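Local coordinates for protein Rab3 interacting molecule variant 2 (Drosophila melanogaster, PDB 4TS6) that probably acts at presynaptic active zones as a Rab3-interacting protein that supports neurotransmitter release through domains that include this C2A domain, at residues Ile8-Leu16 and Val27-Ser36. Numbering follows the deposited sequence.
Sequences IEGRLQLKL and VTLVCATGLS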
# COMPACT_ATOMS: atom_id res chain seq x y z
N ILE A 8 3.75 12.84 -10.05
CA ILE A 8 3.50 12.19 -8.76
C ILE A 8 4.48 12.66 -7.68
O ILE A 8 5.69 12.75 -7.91
CB ILE A 8 3.53 10.64 -8.89
CG1 ILE A 8 2.22 10.11 -9.50
CG2 ILE A 8 3.70 9.98 -7.52
CD1 ILE A 8 2.20 10.06 -11.01
N GLU A 9 3.94 12.97 -6.50
CA GLU A 9 4.74 13.40 -5.35
C GLU A 9 4.20 12.83 -4.03
O GLU A 9 3.02 12.49 -3.93
CB GLU A 9 4.82 14.92 -5.27
CG GLU A 9 3.53 15.63 -5.63
CD GLU A 9 3.61 17.13 -5.42
OE1 GLU A 9 3.46 17.88 -6.41
OE2 GLU A 9 3.82 17.55 -4.27
N GLY A 10 5.07 12.73 -3.03
CA GLY A 10 4.68 12.12 -1.77
C GLY A 10 5.32 10.76 -1.56
O GLY A 10 5.90 10.18 -2.47
N ARG A 11 5.20 10.25 -0.34
CA ARG A 11 5.83 8.97 0.00
C ARG A 11 4.98 8.23 1.02
O ARG A 11 4.13 8.82 1.71
CB ARG A 11 7.25 9.21 0.53
CG ARG A 11 7.33 10.32 1.52
CD ARG A 11 8.76 10.62 1.96
NE ARG A 11 8.77 11.65 3.00
CZ ARG A 11 8.51 12.94 2.77
NH1 ARG A 11 8.21 13.35 1.55
NH2 ARG A 11 8.54 13.80 3.77
N LEU A 12 5.21 6.93 1.12
CA LEU A 12 4.37 6.04 1.90
C LEU A 12 5.26 5.33 2.91
O LEU A 12 6.40 4.99 2.60
CB LEU A 12 3.75 5.01 0.96
CG LEU A 12 2.97 3.86 1.57
CD1 LEU A 12 1.65 4.37 2.12
CD2 LEU A 12 2.72 2.79 0.53
N GLN A 13 4.75 5.11 4.12
CA GLN A 13 5.51 4.39 5.15
C GLN A 13 4.90 3.02 5.34
O GLN A 13 3.73 2.90 5.69
CB GLN A 13 5.49 5.16 6.48
CG GLN A 13 6.30 4.49 7.60
CD GLN A 13 6.35 5.32 8.86
OE1 GLN A 13 5.34 5.88 9.29
NE2 GLN A 13 7.53 5.43 9.44
N LEU A 14 5.69 1.97 5.10
CA LEU A 14 5.20 0.59 5.11
C LEU A 14 6.06 -0.25 6.02
O LEU A 14 7.25 -0.01 6.11
CB LEU A 14 5.34 -0.03 3.72
CG LEU A 14 4.49 0.37 2.53
CD1 LEU A 14 4.97 -0.37 1.29
CD2 LEU A 14 3.05 0.03 2.80
N LYS A 15 5.46 -1.25 6.67
CA LYS A 15 6.23 -2.29 7.38
C LYS A 15 5.89 -3.62 6.73
O LYS A 15 4.72 -3.92 6.52
CB LYS A 15 5.87 -2.35 8.86
CG LYS A 15 6.12 -1.05 9.61
CD LYS A 15 5.44 -1.06 10.98
CE LYS A 15 6.07 -2.06 11.93
NZ LYS A 15 5.29 -2.23 13.19
N LEU A 16 6.91 -4.40 6.40
CA LEU A 16 6.69 -5.72 5.83
C LEU A 16 7.38 -6.76 6.69
O LEU A 16 8.57 -6.65 6.95
CB LEU A 16 7.27 -5.80 4.41
CG LEU A 16 6.68 -4.87 3.35
CD1 LEU A 16 7.23 -5.26 1.99
CD2 LEU A 16 5.17 -4.94 3.36
N VAL A 27 1.69 -7.10 6.19
CA VAL A 27 1.87 -5.81 5.54
C VAL A 27 1.15 -4.73 6.34
O VAL A 27 -0.06 -4.82 6.55
CB VAL A 27 1.27 -5.83 4.11
CG1 VAL A 27 1.49 -4.49 3.40
CG2 VAL A 27 1.90 -6.94 3.30
N THR A 28 1.90 -3.73 6.81
CA THR A 28 1.27 -2.62 7.54
C THR A 28 1.48 -1.31 6.78
O THR A 28 2.61 -0.90 6.53
CB THR A 28 1.78 -2.49 9.00
OG1 THR A 28 1.56 -3.73 9.69
CG2 THR A 28 1.04 -1.37 9.73
N LEU A 29 0.37 -0.66 6.42
CA LEU A 29 0.43 0.68 5.85
C LEU A 29 0.25 1.67 6.99
O LEU A 29 -0.84 1.83 7.52
CB LEU A 29 -0.68 0.89 4.83
CG LEU A 29 -0.40 0.34 3.43
CD1 LEU A 29 -0.24 -1.16 3.42
CD2 LEU A 29 -1.54 0.73 2.56
N VAL A 30 1.33 2.33 7.36
CA VAL A 30 1.29 3.22 8.51
C VAL A 30 0.62 4.52 8.13
O VAL A 30 -0.43 4.88 8.67
CB VAL A 30 2.70 3.48 9.04
CG1 VAL A 30 2.65 4.36 10.28
CG2 VAL A 30 3.38 2.16 9.35
N CYS A 31 1.23 5.22 7.17
CA CYS A 31 0.74 6.53 6.76
C CYS A 31 1.38 6.90 5.44
O CYS A 31 2.22 6.16 4.92
CB CYS A 31 1.13 7.58 7.80
SG CYS A 31 2.90 7.98 7.81
N ALA A 32 0.98 8.05 4.91
CA ALA A 32 1.61 8.62 3.73
C ALA A 32 1.77 10.09 4.04
O ALA A 32 1.04 10.62 4.87
CB ALA A 32 0.73 8.44 2.50
N THR A 33 2.71 10.74 3.38
CA THR A 33 2.98 12.14 3.66
C THR A 33 3.36 12.87 2.37
O THR A 33 3.82 12.24 1.42
CB THR A 33 4.13 12.28 4.71
OG1 THR A 33 4.15 13.60 5.24
CG2 THR A 33 5.48 11.98 4.08
N GLY A 34 3.14 14.18 2.33
CA GLY A 34 3.61 14.99 1.22
C GLY A 34 2.81 14.86 -0.06
O GLY A 34 3.28 15.22 -1.14
N LEU A 35 1.59 14.34 0.04
CA LEU A 35 0.74 14.24 -1.14
C LEU A 35 0.37 15.63 -1.66
O LEU A 35 0.30 16.59 -0.89
CB LEU A 35 -0.53 13.46 -0.83
CG LEU A 35 -0.31 12.11 -0.15
CD1 LEU A 35 -1.63 11.42 0.05
CD2 LEU A 35 0.65 11.22 -0.94
N SER A 36 0.15 15.74 -2.96
CA SER A 36 -0.25 17.00 -3.55
C SER A 36 -1.70 17.30 -3.20
O SER A 36 -2.47 16.39 -2.84
CB SER A 36 -0.15 16.90 -5.06
OG SER A 36 -0.90 15.79 -5.52
O HOH W 1 0.62 13.35 -4.42
O HOH W 2 3.87 -5.34 9.15
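R11-L16 and V27-T33 run antiparallel, their axes 167° apart, as the hairpin at the middle of one sheet of the C2 beta-sandwich. R11 and T33 exchange backbone hydrogen bonds in both directions, and K15 and T28 do the same at the far end. Between them sits a beta bulge: V30 and C31 together face Q13, whose N bonds to C31 O (2.9 Å) while V30 N reaches Q13 O (3.0 Å). Beyond the strands, water 1 joins E9 O to S36 N.

L12, L14 and L16 face the sandwich interior with L29 and V27; L14 CD2 packs beside L29 CG at 3.5 Å, and V96 and L94 of strand 93-100 meet L12 and L16 from the other sheet. On the outer face, with CG opposite the backbone N (chi1 -179°) and the chain extended beyond it, Q13 lays its amide across the bulge: OE1 lies 3.2 Å from V30 CG1 and 3.5 Å from C31 SG. Shortened to an alanine, Q13 would lose CG, CD and OE1, which would probably leave the V30 methyls and C31 SG without their cover on this face. W128 of strand 123-130 touches T33, Q13 and C31; T33 and R11 project side by side, and T33 CG2 sits over the centre of the R11 guanidinium, 3.4 Å from CZ.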